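PDB 3K9T: putative polysaccharide biosynthesis protein with aminopeptidase-like domain from Clostridium acetobutylicum, which binds one zinc ion per subunit and probably serves in the biosynthesis of modified polysaccharides, with no peptidase activity expected despite its aminopeptidase-like domain. Local coordinates for residues 240-245 / 305-310; 248-253 / 295-300; 393-398 / 424-429; 403-408 / 418-423. All coordinates share one frame; numbering follows the deposited sequence.

Contact 1. Residues 240-245 / 305-310; sequences DKLKNI and PGINLS. Unlike the reference sequence in segment 305-310: Ser310 (reference Pro).
Leu242 and Ile245 face the irregular chain 305-310 from a turn whose residues 240-244 have helical backbone angles; the CA atoms of Ile245 and Leu309 stand 7.1 Å apart, and those of Leu242 and Ile307 7.7 Å. Leu309 contributes the largest share of the buried surface (77 of 197 Å²), through a single branch: its methyl CD2 lies 3.7 Å from the carbonyl oxygen of Leu242 and 4.2 Å from CB of Ile245. With CG anti to the carbonyl carbon (chi1 -54°), Leu309 reaches into the bend of the turn, where Ile245 N is hydrogen-bonded to Leu242 O. Further out, CD1 of Leu242 meets CD1 of Ile307 at 4.0 Å, the two side chains crossing obliquely. A water supplies the polar link: it donates to Ile245 O and accepts from Ser310 N, each at 2.8 Å, and so joins the two backbones where they enter their strands. Trp234 and Leu235 of helix 229-237 add to the apolar cluster, and Cys366 of a second subunit packs on Ile307. The arrangement lies at the end of the central sheet of an aminopeptidase-type alpha/beta fold, where the chain enters the neighbouring parallel strands 245-250 and 311-315.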
loop_
_atom_site.group_PDB
_atom_site.type_symbol
_atom_site.label_atom_id
_atom_site.label_comp_id
_atom_site.label_asym_id
_atom_site.label_seq_id
_atom_site.Cartn_x
_atom_site.Cartn_y
_atom_site.Cartn_z
ATOM N N ASP A 240 -8.773 37.405 1.516
ATOM C CA ASP A 240 -10.156 37.248 1.979
ATOM C C ASP A 240 -10.954 36.164 1.249
ATOM O O ASP A 240 -11.862 35.589 1.821
ATOM C CB ASP A 240 -10.909 38.580 1.823
ATOM C CG ASP A 240 -10.849 39.140 0.386
ATOM O OD1 ASP A 240 -9.732 39.384 -0.104
ATOM O OD2 ASP A 240 -11.909 39.358 -0.238
ATOM N N LYS A 241 -10.612 35.899 -0.006
ATOM C CA LYS A 241 -11.316 34.932 -0.870
ATOM C C LYS A 241 -10.798 33.499 -0.799
ATOM O O LYS A 241 -11.483 32.574 -1.241
ATOM C CB LYS A 241 -11.241 35.407 -2.343
ATOM C CG LYS A 241 -12.228 36.544 -2.636
ATOM C CD LYS A 241 -11.811 37.384 -3.806
ATOM C CE LYS A 241 -12.345 38.823 -3.701
ATOM N NZ LYS A 241 -13.461 39.162 -4.659
ATOM N N LEU A 242 -9.605 33.302 -0.250
ATOM C CA LEU A 242 -8.981 31.979 -0.244
ATOM C C LEU A 242 -9.755 30.935 0.521
ATOM O O LEU A 242 -9.781 29.768 0.137
ATOM C CB LEU A 242 -7.562 32.043 0.316
ATOM C CG LEU A 242 -6.610 33.029 -0.356
ATOM C CD1 LEU A 242 -5.173 32.752 0.102
ATOM C CD2 LEU A 242 -6.748 32.947 -1.860
ATOM N N LYS A 243 -10.391 31.326 1.612
ATOM C CA LYS A 243 -11.177 30.357 2.393
ATOM C C LYS A 243 -12.288 29.635 1.581
ATOM O O LYS A 243 -12.708 28.568 1.949
ATOM C CB LYS A 243 -11.768 31.041 3.648
ATOM C CG LYS A 243 -12.783 32.151 3.333
ATOM C CD LYS A 243 -13.160 32.950 4.582
ATOM C CE LYS A 243 -14.214 34.002 4.279
ATOM N NZ LYS A 243 -15.428 33.369 3.660
ATOM N N ASN A 244 -12.772 30.219 0.497
ATOM C CA ASN A 244 -13.794 29.590 -0.325
ATOM C C ASN A 244 -13.268 28.720 -1.449
ATOM O O ASN A 244 -14.056 28.020 -2.055
ATOM C CB ASN A 244 -14.667 30.648 -0.997
ATOM C CG ASN A 244 -15.425 31.521 -0.005
ATOM O OD1 ASN A 244 -15.819 31.070 1.063
ATOM N ND2 ASN A 244 -15.664 32.772 -0.388
ATOM N N ILE A 245 -11.989 28.798 -1.797
ATOM C CA ILE A 245 -11.489 28.020 -2.940
ATOM C C ILE A 245 -11.315 26.545 -2.550
ATOM O O ILE A 245 -10.404 26.164 -1.822
ATOM C CB ILE A 245 -10.212 28.624 -3.503
ATOM C CG1 ILE A 245 -10.511 30.059 -3.963
ATOM C CG2 ILE A 245 -9.680 27.752 -4.633
ATOM C CD1 ILE A 245 -9.264 30.924 -4.109
ATOM N N PRO A 305 3.066 27.023 1.609
ATOM C CA PRO A 305 2.487 26.561 2.878
ATOM C C PRO A 305 1.544 27.566 3.510
ATOM O O PRO A 305 0.691 27.195 4.299
ATOM C CB PRO A 305 3.701 26.295 3.772
ATOM C CG PRO A 305 4.895 26.718 3.010
ATOM C CD PRO A 305 4.531 27.047 1.611
ATOM N N GLY A 306 1.730 28.824 3.158
ATOM C CA GLY A 306 0.912 29.901 3.673
ATOM C C GLY A 306 -0.361 30.121 2.872
ATOM O O GLY A 306 -1.177 30.896 3.279
ATOM N N ILE A 307 -0.524 29.433 1.745
ATOM C CA ILE A 307 -1.712 29.568 0.878
ATOM C C ILE A 307 -2.449 28.246 0.958
ATOM O O ILE A 307 -3.584 28.206 1.404
ATOM C CB ILE A 307 -1.312 29.923 -0.598
ATOM C CG1 ILE A 307 -0.507 31.238 -0.625
ATOM C CG2 ILE A 307 -2.531 29.970 -1.495
ATOM C CD1 ILE A 307 -1.203 32.461 -0.077
ATOM N N ASN A 308 -1.791 27.177 0.487
ATOM C CA ASN A 308 -2.136 25.812 0.837
ATOM C C ASN A 308 -3.493 25.352 0.340
ATOM O O ASN A 308 -4.218 24.606 1.027
ATOM C CB ASN A 308 -2.009 25.622 2.353
ATOM C CG ASN A 308 -1.791 24.172 2.746
ATOM O OD1 ASN A 308 -0.944 23.469 2.189
ATOM N ND2 ASN A 308 -2.553 23.717 3.712
ATOM N N LEU A 309 -3.771 25.739 -0.905
ATOM C CA LEU A 309 -4.997 25.342 -1.597
ATOM C C LEU A 309 -4.758 24.044 -2.377
ATOM O O LEU A 309 -3.609 23.667 -2.564
ATOM C CB LEU A 309 -5.435 26.424 -2.575
ATOM C CG LEU A 309 -5.606 27.835 -2.043
ATOM C CD1 LEU A 309 -5.697 28.802 -3.257
ATOM C CD2 LEU A 309 -6.837 27.881 -1.127
ATOM N N SER A 310 -5.840 23.382 -2.818
ATOM C CA SER A 310 -5.723 22.163 -3.591
ATOM C C SER A 310 -5.805 22.489 -5.058
ATOM O O SER A 310 -6.885 22.520 -5.632
ATOM C CB SER A 310 -6.821 21.147 -3.229
ATOM O OG SER A 310 -6.966 21.142 -1.844
HETATM O O HOH W 1 -8.238 24.406 -1.738
#

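Contact 2. Residues 248-253 / 295-300; sequences GLVATC and WGSDER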
loop_
_atom_site.group_PDB
_atom_site.type_symbol
_atom_site.label_atom_id
_atom_site.label_comp_id
_atom_site.label_asym_id
_atom_site.label_seq_id
_atom_site.Cartn_x
_atom_site.Cartn_y
_atom_site.Cartn_z
ATOM N N GLY A 248 -8.773 23.654 -7.454
ATOM C CA GLY A 248 -8.349 24.430 -8.602
ATOM C C GLY A 248 -7.477 23.662 -9.561
ATOM O O GLY A 248 -6.932 22.640 -9.202
ATOM N N LEU A 249 -7.365 24.172 -10.785
ATOM C CA LEU A 249 -6.526 23.585 -11.811
ATOM C C LEU A 249 -5.789 24.685 -12.568
ATOM O O LEU A 249 -6.398 25.680 -12.906
ATOM C CB LEU A 249 -7.384 22.772 -12.809
ATOM C CG LEU A 249 -7.941 21.405 -12.413
ATOM C CD1 LEU A 249 -8.903 20.910 -13.469
ATOM C CD2 LEU A 249 -6.814 20.413 -12.183
ATOM N N VAL A 250 -4.493 24.507 -12.826
ATOM C CA VAL A 250 -3.740 25.409 -13.674
ATOM C C VAL A 250 -3.687 24.753 -15.089
ATOM O O VAL A 250 -3.226 23.618 -15.267
ATOM C CB VAL A 250 -2.319 25.642 -13.147
ATOM C CG1 VAL A 250 -1.516 26.449 -14.154
ATOM C CG2 VAL A 250 -2.304 26.301 -11.736
ATOM N N ALA A 251 -4.167 25.475 -16.096
ATOM C CA ALA A 251 -4.228 24.952 -17.442
ATOM C C ALA A 251 -3.065 25.499 -18.261
ATOM O O ALA A 251 -2.906 26.706 -18.429
ATOM C CB ALA A 251 -5.550 25.312 -18.109
ATOM N N THR A 252 -2.257 24.589 -18.785
ATOM C CA THR A 252 -1.192 24.948 -19.684
ATOM C C THR A 252 -0.889 23.734 -20.539
ATOM O O THR A 252 -1.280 22.623 -20.180
ATOM C CB THR A 252 0.054 25.391 -18.913
ATOM O OG1 THR A 252 1.079 25.659 -19.848
ATOM C CG2 THR A 252 0.533 24.331 -17.926
ATOM N N CYS A 253 -0.237 23.955 -21.675
ATOM C CA CYS A 253 0.211 22.865 -22.547
ATOM C C CYS A 253 -0.875 21.857 -22.868
ATOM O O CYS A 253 -0.640 20.653 -22.786
ATOM C CB CYS A 253 1.397 22.138 -21.895
ATOM S SG CYS A 253 2.847 23.205 -21.656
ATOM N N TRP A 295 7.753 23.050 -8.423
ATOM C CA TRP A 295 8.196 23.871 -9.537
ATOM C C TRP A 295 7.281 23.540 -10.727
ATOM O O TRP A 295 6.357 22.724 -10.595
ATOM C CB TRP A 295 9.706 23.750 -9.817
ATOM C CG TRP A 295 10.130 22.392 -10.142
ATOM C CD1 TRP A 295 10.120 21.806 -11.375
ATOM C CD2 TRP A 295 10.626 21.416 -9.235
ATOM N NE1 TRP A 295 10.593 20.528 -11.292
ATOM C CE2 TRP A 295 10.904 20.256 -9.985
ATOM C CE3 TRP A 295 10.849 21.398 -7.847
ATOM C CZ2 TRP A 295 11.410 19.078 -9.399
ATOM C CZ3 TRP A 295 11.365 20.226 -7.261
ATOM C CH2 TRP A 295 11.645 19.089 -8.046
ATOM N N GLY A 296 7.499 24.216 -11.850
ATOM C CA GLY A 296 6.596 24.128 -12.989
ATOM C C GLY A 296 5.801 25.419 -13.113
ATOM O O GLY A 296 6.382 26.466 -13.325
ATOM N N SER A 297 4.479 25.364 -12.983
ATOM C CA SER A 297 3.669 26.575 -13.124
ATOM C C SER A 297 3.070 27.023 -11.790
ATOM O O SER A 297 3.576 26.648 -10.757
ATOM C CB SER A 297 2.603 26.424 -14.206
ATOM O OG SER A 297 2.099 27.706 -14.554
ATOM N N ASP A 298 1.992 27.816 -11.823
ATOM C CA ASP A 298 1.512 28.563 -10.621
ATOM C C ASP A 298 0.984 27.737 -9.462
ATOM O O ASP A 298 0.686 28.281 -8.410
ATOM C CB ASP A 298 0.501 29.618 -11.017
ATOM C CG ASP A 298 1.107 30.721 -11.895
ATOM O OD1 ASP A 298 2.111 31.342 -11.489
ATOM O OD2 ASP A 298 0.560 30.968 -12.984
ATOM N N GLU A 299 0.871 26.426 -9.645
ATOM C CA GLU A 299 0.516 25.524 -8.545
ATOM C C GLU A 299 1.532 25.640 -7.411
ATOM O O GLU A 299 1.190 25.423 -6.249
ATOM C CB GLU A 299 0.369 24.086 -9.035
ATOM C CG GLU A 299 1.648 23.434 -9.537
ATOM C CD GLU A 299 1.983 23.752 -10.973
ATOM O OE1 GLU A 299 1.251 24.563 -11.598
ATOM O OE2 GLU A 299 2.983 23.162 -11.465
ATOM N N ARG A 300 2.771 26.030 -7.732
ATOM C CA ARG A 300 3.742 26.420 -6.678
ATOM C C ARG A 300 3.322 27.565 -5.784
ATOM O O ARG A 300 3.585 27.555 -4.572
ATOM C CB ARG A 300 5.129 26.748 -7.227
ATOM C CG ARG A 300 5.174 27.380 -8.563
ATOM C CD ARG A 300 6.471 27.017 -9.251
ATOM N NE ARG A 300 7.306 28.191 -9.257
ATOM C CZ ARG A 300 7.705 28.815 -10.358
ATOM N NH1 ARG A 300 7.425 28.317 -11.555
ATOM N NH2 ARG A 300 8.425 29.928 -10.263
#
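Val250 meets residues 297-299 with its whole side chain, its CA lying 6.7 Å from that of Glu299. CB, the first atom, is 4.0 Å from OE1 of Glu299, whose side chain crosses that of the valine at about a right angle. From CB the two methyls part. CG1, anti to the backbone N (chi1 173°), runs to Ser297 and stops 3.8 Å from its OG, with CB of the serine slightly farther off. CG2 goes to the chain beyond, 3.8 Å from the backbone N of Glu299, and also lies near OE1 of that residue. The valine thus brings a purely apolar surface against a polar run of chain. Val250 lies on strand 245-250, an inner strand of the mixed sheet in the aminopeptidase-like domain, and residues 297-299 form the entry to the short helix around 299-302, near the metal site: the side chain of Ser297 is about 8 Å from the zinc ion. The polar groups beside the methyls have partners of their own. Ser297 OG is hydrogen-bonded to Glu227, and Asp298 OD1 accepts from the backbone N of Thr228. Glu299 folds back, its chain bent at chi2 (-84°), to accept from Ser297 N at OE2, 3.1 Å away; the N-H comes in 43° out of the carboxylate plane. The same OE2 forms a salt bridge with Lys263.

Contact 3. Residues 393-398 / 424-429; sequences FWVLNM and DALYRV
Leu426 reaches across to Val395 and Leu396 from the last turns of helix 416-428, and it alone carries the contact for its segment. The segment begins at Asp424, whose backbone O accepts from Arg428 N at 3.0 Å, evidence of regular helix here. Ala425 follows, and its carbonyl takes a weak bond from Val429 N. Leu426 comes next, its CA 8.3 Å from that of Leu396, so that the gap between the helices is spanned by side chains. CG stands anti to the carbonyl carbon (chi1 -68°), and the two methyls that it carries have different tasks. CD1 enters between the neighbouring residues Val395 and Leu396: it is 3.8 Å from CG1 of Val395 and 3.7 Å from CG of Leu396, and it also touches CD2 of the latter. CD2 stays with Leu396, 4.1 Å from its CD1. The two approaches differ in direction, since Val395 and Leu426 run past each other in opposite senses, whereas the leucines meet at a slant. Beyond Leu426, Tyr427 and Arg428 belong to the exposed part of the helix, and Val429 is the first residue to leave helical backbone angles. Leu432 of strand 432-434 packs on both Val395 and Leu426, closing the cluster from the strand. This helix-helix packing, with strand 432-434 against it, is part of the core of the permutated winged helix-turn-helix domain at the C terminus.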
loop_
_atom_site.group_PDB
_atom_site.type_symbol
_atom_site.label_atom_id
_atom_site.label_comp_id
_atom_site.label_asym_id
_atom_site.label_seq_id
_atom_site.Cartn_x
_atom_site.Cartn_y
_atom_site.Cartn_z
ATOM N N PHE A 393 -27.250 -1.113 -6.905
ATOM C CA PHE A 393 -26.968 -1.872 -5.684
ATOM C C PHE A 393 -25.784 -1.307 -4.903
ATOM O O PHE A 393 -25.794 -1.333 -3.672
ATOM C CB PHE A 393 -26.730 -3.350 -5.978
ATOM C CG PHE A 393 -27.971 -4.105 -6.375
ATOM C CD1 PHE A 393 -29.102 -4.091 -5.567
ATOM C CD2 PHE A 393 -27.976 -4.903 -7.524
ATOM C CE1 PHE A 393 -30.238 -4.816 -5.925
ATOM C CE2 PHE A 393 -29.107 -5.614 -7.895
ATOM C CZ PHE A 393 -30.237 -5.581 -7.082
ATOM N N TRP A 394 -24.762 -0.828 -5.614
ATOM C CA TRP A 394 -23.648 -0.120 -4.971
ATOM C C TRP A 394 -24.079 1.165 -4.288
ATOM O O TRP A 394 -23.669 1.418 -3.148
ATOM C CB TRP A 394 -22.564 0.245 -5.968
ATOM C CG TRP A 394 -21.533 -0.803 -6.161
ATOM C CD1 TRP A 394 -21.267 -1.477 -7.303
ATOM C CD2 TRP A 394 -20.645 -1.306 -5.178
ATOM N NE1 TRP A 394 -20.256 -2.364 -7.103
ATOM C CE2 TRP A 394 -19.841 -2.277 -5.806
ATOM C CE3 TRP A 394 -20.455 -1.042 -3.818
ATOM C CZ2 TRP A 394 -18.830 -2.967 -5.136
ATOM C CZ3 TRP A 394 -19.464 -1.741 -3.135
ATOM C CH2 TRP A 394 -18.665 -2.700 -3.791
ATOM N N VAL A 395 -24.880 1.978 -4.988
ATOM C CA VAL A 395 -25.357 3.235 -4.437
ATOM C C VAL A 395 -26.198 2.998 -3.180
ATOM O O VAL A 395 -26.028 3.676 -2.171
ATOM C CB VAL A 395 -26.150 4.049 -5.445
ATOM C CG1 VAL A 395 -26.831 5.195 -4.744
ATOM C CG2 VAL A 395 -25.233 4.578 -6.524
ATOM N N LEU A 396 -27.074 2.008 -3.224
ATOM C CA LEU A 396 -27.896 1.696 -2.054
ATOM C C LEU A 396 -27.031 1.196 -0.920
ATOM O O LEU A 396 -27.228 1.567 0.242
ATOM C CB LEU A 396 -28.962 0.651 -2.388
ATOM C CG LEU A 396 -30.082 1.158 -3.315
ATOM C CD1 LEU A 396 -30.816 0.024 -3.981
ATOM C CD2 LEU A 396 -31.046 2.012 -2.497
ATOM N N ASN A 397 -26.049 0.385 -1.268
ATOM C CA ASN A 397 -25.285 -0.299 -0.272
ATOM C C ASN A 397 -24.340 0.629 0.459
ATOM O O ASN A 397 -24.192 0.539 1.682
ATOM C CB ASN A 397 -24.559 -1.490 -0.884
ATOM C CG ASN A 397 -23.642 -2.144 0.092
ATOM O OD1 ASN A 397 -22.508 -1.715 0.223
ATOM N ND2 ASN A 397 -24.128 -3.169 0.811
HETATM N N MSE A 398 -23.736 1.547 -0.276
HETATM C CA MSE A 398 -22.776 2.464 0.325
HETATM C C MSE A 398 -23.328 3.830 0.748
HETATM O O MSE A 398 -22.589 4.600 1.320
HETATM C CB MSE A 398 -21.605 2.671 -0.621
HETATM C CG MSE A 398 -20.704 1.435 -0.719
HETATM SE SE MSE A 398 -19.288 1.734 -1.989
HETATM C CE MSE A 398 -18.178 2.932 -0.893
ATOM N N ASP A 424 -29.472 8.915 -9.640
ATOM C CA ASP A 424 -30.597 9.732 -10.108
ATOM C C ASP A 424 -31.875 8.928 -10.012
ATOM O O ASP A 424 -32.846 9.349 -9.401
ATOM C CB ASP A 424 -30.420 10.198 -11.567
ATOM C CG ASP A 424 -29.412 11.330 -11.709
ATOM O OD1 ASP A 424 -29.058 11.913 -10.676
ATOM O OD2 ASP A 424 -28.966 11.638 -12.840
ATOM N N ALA A 425 -31.851 7.755 -10.621
ATOM C CA ALA A 425 -33.016 6.889 -10.691
ATOM C C ALA A 425 -33.548 6.535 -9.287
ATOM O O ALA A 425 -34.755 6.526 -9.030
ATOM C CB ALA A 425 -32.645 5.647 -11.463
ATOM N N LEU A 426 -32.635 6.262 -8.366
ATOM C CA LEU A 426 -33.052 5.905 -7.028
ATOM C C LEU A 426 -33.657 7.105 -6.320
ATOM O O LEU A 426 -34.611 6.944 -5.560
ATOM C CB LEU A 426 -31.890 5.334 -6.242
ATOM C CG LEU A 426 -31.359 3.977 -6.691
ATOM C CD1 LEU A 426 -30.066 3.707 -5.965
ATOM C CD2 LEU A 426 -32.390 2.876 -6.427
ATOM N N TYR A 427 -33.109 8.302 -6.584
ATOM C CA TYR A 427 -33.590 9.544 -5.965
ATOM C C TYR A 427 -35.045 9.836 -6.402
ATOM O O TYR A 427 -35.884 10.242 -5.610
ATOM C CB TYR A 427 -32.677 10.716 -6.327
ATOM C CG TYR A 427 -33.010 11.996 -5.583
ATOM C CD1 TYR A 427 -32.611 12.180 -4.267
ATOM C CD2 TYR A 427 -33.728 13.006 -6.190
ATOM C CE1 TYR A 427 -32.906 13.329 -3.589
ATOM C CE2 TYR A 427 -34.041 14.158 -5.511
ATOM C CZ TYR A 427 -33.619 14.314 -4.220
ATOM O OH TYR A 427 -33.917 15.462 -3.560
ATOM N N ARG A 428 -35.315 9.574 -7.672
ATOM C CA ARG A 428 -36.637 9.727 -8.271
ATOM C C ARG A 428 -37.677 8.886 -7.605
ATOM O O ARG A 428 -38.771 9.379 -7.386
ATOM C CB ARG A 428 -36.641 9.375 -9.756
ATOM C CG ARG A 428 -36.283 10.523 -10.618
ATOM C CD ARG A 428 -36.245 10.119 -12.059
ATOM N NE ARG A 428 -35.120 10.804 -12.663
ATOM C CZ ARG A 428 -34.074 10.219 -13.235
ATOM N NH1 ARG A 428 -34.002 8.894 -13.374
ATOM N NH2 ARG A 428 -33.106 10.984 -13.720
ATOM N N VAL A 429 -37.365 7.623 -7.307
ATOM C CA VAL A 429 -38.347 6.772 -6.621
ATOM C C VAL A 429 -38.283 6.954 -5.103
ATOM O O VAL A 429 -38.843 6.156 -4.346
ATOM C CB VAL A 429 -38.189 5.316 -6.999
ATOM C CG1 VAL A 429 -38.456 5.161 -8.491
ATOM C CG2 VAL A 429 -36.806 4.808 -6.583
#

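Contact 4. Residues 403-408 / 418-423; sequences NSLLDI and RIKYAA
In the permutated winged helix-turn-helix domain, helices 405-412 and 416-428 follow each other across a short turn, and this contact joins the start of the first to the second. A capping box begins helix 405-412: Asp407 N donates to Ser404 OG at 3.0 Å, and Ser404 N donates to Asp407 OD2 at 3.1 Å in a nearly straight bond (169°) that arrives 40° out of the carboxylate plane. Leu405, the residue after Ser404, points at the partner helix, its CA 6.5 Å from that of Ile419. Its methyls divide the work. CD2 sits 3.8 Å from CB of Ala423 and also touches CG2 of Ile419, while CD1 lies 3.9 Å from CA of Lys420, over the helix backbone. Ile419 answers with CG2, anti to its own N, which lies 3.7 Å from Leu405 O and 4.1 Å from CG2 of Ile408. One methyl thus serves two successive turns of the opposing helix. Lys420 contributes the root of its chain, and its NZ goes off to salt bridges with Asp424 and Glu3. Around the pair, Trp394 and Met398 of helix 389-398 pack on Ile408, and Tyr351 of helix 336-355 touches Lys420.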
loop_
_atom_site.group_PDB
_atom_site.type_symbol
_atom_site.label_atom_id
_atom_site.label_comp_id
_atom_site.label_asym_id
_atom_site.label_seq_id
_atom_site.Cartn_x
_atom_site.Cartn_y
_atom_site.Cartn_z
ATOM N N ASN A 403 -20.554 8.271 2.343
ATOM C CA ASN A 403 -19.938 8.069 1.041
ATOM C C ASN A 403 -20.507 8.930 -0.090
ATOM O O ASN A 403 -21.702 8.946 -0.319
ATOM C CB ASN A 403 -20.062 6.619 0.633
ATOM C CG ASN A 403 -19.345 5.693 1.574
ATOM O OD1 ASN A 403 -18.108 5.645 1.651
ATOM N ND2 ASN A 403 -20.119 4.930 2.284
ATOM N N SER A 404 -19.610 9.601 -0.808
ATOM C CA SER A 404 -19.937 10.430 -1.969
ATOM C C SER A 404 -20.084 9.500 -3.160
ATOM O O SER A 404 -19.668 8.352 -3.112
ATOM C CB SER A 404 -18.798 11.439 -2.251
ATOM O OG SER A 404 -17.569 10.798 -2.681
ATOM N N LEU A 405 -20.664 9.993 -4.235
ATOM C CA LEU A 405 -20.767 9.203 -5.453
ATOM C C LEU A 405 -19.374 8.833 -6.015
ATOM O O LEU A 405 -19.202 7.763 -6.612
ATOM C CB LEU A 405 -21.580 9.958 -6.520
ATOM C CG LEU A 405 -23.044 10.262 -6.249
ATOM C CD1 LEU A 405 -23.673 10.780 -7.520
ATOM C CD2 LEU A 405 -23.772 9.010 -5.780
ATOM N N LEU A 406 -18.398 9.721 -5.812
ATOM C CA LEU A 406 -17.023 9.501 -6.253
ATOM C C LEU A 406 -16.442 8.343 -5.440
ATOM O O LEU A 406 -15.721 7.476 -5.970
ATOM C CB LEU A 406 -16.184 10.780 -6.088
ATOM C CG LEU A 406 -14.780 10.820 -6.708
ATOM C CD1 LEU A 406 -14.839 10.585 -8.182
ATOM C CD2 LEU A 406 -14.008 12.132 -6.349
ATOM N N ASP A 407 -16.803 8.305 -4.165
ATOM C CA ASP A 407 -16.379 7.200 -3.295
ATOM C C ASP A 407 -16.901 5.869 -3.801
ATOM O O ASP A 407 -16.184 4.861 -3.823
ATOM C CB ASP A 407 -16.859 7.420 -1.858
ATOM C CG ASP A 407 -16.104 8.544 -1.135
ATOM O OD1 ASP A 407 -14.952 8.896 -1.512
ATOM O OD2 ASP A 407 -16.677 9.063 -0.155
ATOM N N ILE A 408 -18.153 5.878 -4.230
ATOM C CA ILE A 408 -18.824 4.671 -4.675
ATOM C C ILE A 408 -18.223 4.285 -6.038
ATOM O O ILE A 408 -17.914 3.107 -6.286
ATOM C CB ILE A 408 -20.379 4.881 -4.666
ATOM C CG1 ILE A 408 -20.872 5.198 -3.240
ATOM C CG2 ILE A 408 -21.133 3.665 -5.184
ATOM C CD1 ILE A 408 -22.263 5.850 -3.196
ATOM N N ARG A 418 -22.019 6.354 -14.507
ATOM C CA ARG A 418 -22.845 5.171 -14.244
ATOM C C ARG A 418 -23.441 5.191 -12.834
ATOM O O ARG A 418 -24.616 4.871 -12.598
ATOM C CB ARG A 418 -21.974 3.945 -14.377
ATOM C CG ARG A 418 -22.719 2.734 -14.693
ATOM C CD ARG A 418 -21.779 1.618 -15.001
ATOM N NE ARG A 418 -22.496 0.385 -14.792
ATOM C CZ ARG A 418 -21.932 -0.790 -14.594
ATOM N NH1 ARG A 418 -20.614 -0.889 -14.577
ATOM N NH2 ARG A 418 -22.707 -1.866 -14.410
ATOM N N ILE A 419 -22.594 5.583 -11.898
ATOM C CA ILE A 419 -22.988 5.741 -10.525
ATOM C C ILE A 419 -23.986 6.888 -10.403
ATOM O O ILE A 419 -24.989 6.746 -9.740
ATOM C CB ILE A 419 -21.751 5.941 -9.645
ATOM C CG1 ILE A 419 -20.835 4.690 -9.761
ATOM C CG2 ILE A 419 -22.164 6.255 -8.231
ATOM C CD1 ILE A 419 -21.519 3.373 -9.514
ATOM N N LYS A 420 -23.726 7.990 -11.097
ATOM C CA LYS A 420 -24.554 9.188 -11.021
ATOM C C LYS A 420 -25.971 8.942 -11.503
ATOM O O LYS A 420 -26.959 9.312 -10.850
ATOM C CB LYS A 420 -23.902 10.295 -11.861
ATOM C CG LYS A 420 -24.460 11.689 -11.628
ATOM C CD LYS A 420 -25.706 11.974 -12.467
ATOM C CE LYS A 420 -26.071 13.449 -12.426
ATOM N NZ LYS A 420 -27.400 13.702 -13.038
ATOM N N TYR A 421 -26.067 8.311 -12.660
ATOM C CA TYR A 421 -27.352 8.019 -13.235
ATOM C C TYR A 421 -28.082 6.957 -12.415
ATOM O O TYR A 421 -29.308 6.992 -12.318
ATOM C CB TYR A 421 -27.202 7.600 -14.696
ATOM C CG TYR A 421 -26.680 8.692 -15.594
ATOM C CD1 TYR A 421 -27.199 9.987 -15.521
ATOM C CD2 TYR A 421 -25.711 8.422 -16.566
ATOM C CE1 TYR A 421 -26.735 10.988 -16.347
ATOM C CE2 TYR A 421 -25.221 9.435 -17.404
ATOM C CZ TYR A 421 -25.740 10.711 -17.296
ATOM O OH TYR A 421 -25.261 11.712 -18.116
ATOM N N ALA A 422 -27.340 6.040 -11.793
ATOM C CA ALA A 422 -27.977 5.057 -10.919
ATOM C C ALA A 422 -28.599 5.780 -9.717
ATOM O O ALA A 422 -29.751 5.536 -9.372
ATOM C CB ALA A 422 -26.993 3.939 -10.507
ATOM N N ALA A 423 -27.835 6.703 -9.132
ATOM C CA ALA A 423 -28.275 7.538 -8.017
ATOM C C ALA A 423 -29.459 8.423 -8.404
ATOM O O ALA A 423 -30.344 8.672 -7.584
ATOM C CB ALA A 423 -27.113 8.405 -7.512
#

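In the fold
Followed from the N terminus, the chain passes through the insert region before the aminopeptidase-like region reaches contact 1, which closes the loop from 240-245 to 305-310. Contact 2 is nested inside it, joining strand 245-250 to the entry of the short helix around 299-302; the segments of the two adjoin in sequence, although their centres are 15 Å apart. Contacts 3 and 4 follow in series within the winged helix-turn-helix region, contact 4 nested in the loop that contact 3 closes. Both use helix 416-428, and a probable hydrogen bond links them, Met398 O to Asn403 ND2 at 2.7 Å. Contacts 1, 2 and 3 all lie beside another subunit of the trimer: Trp295 of one chain meets Trp394 of another.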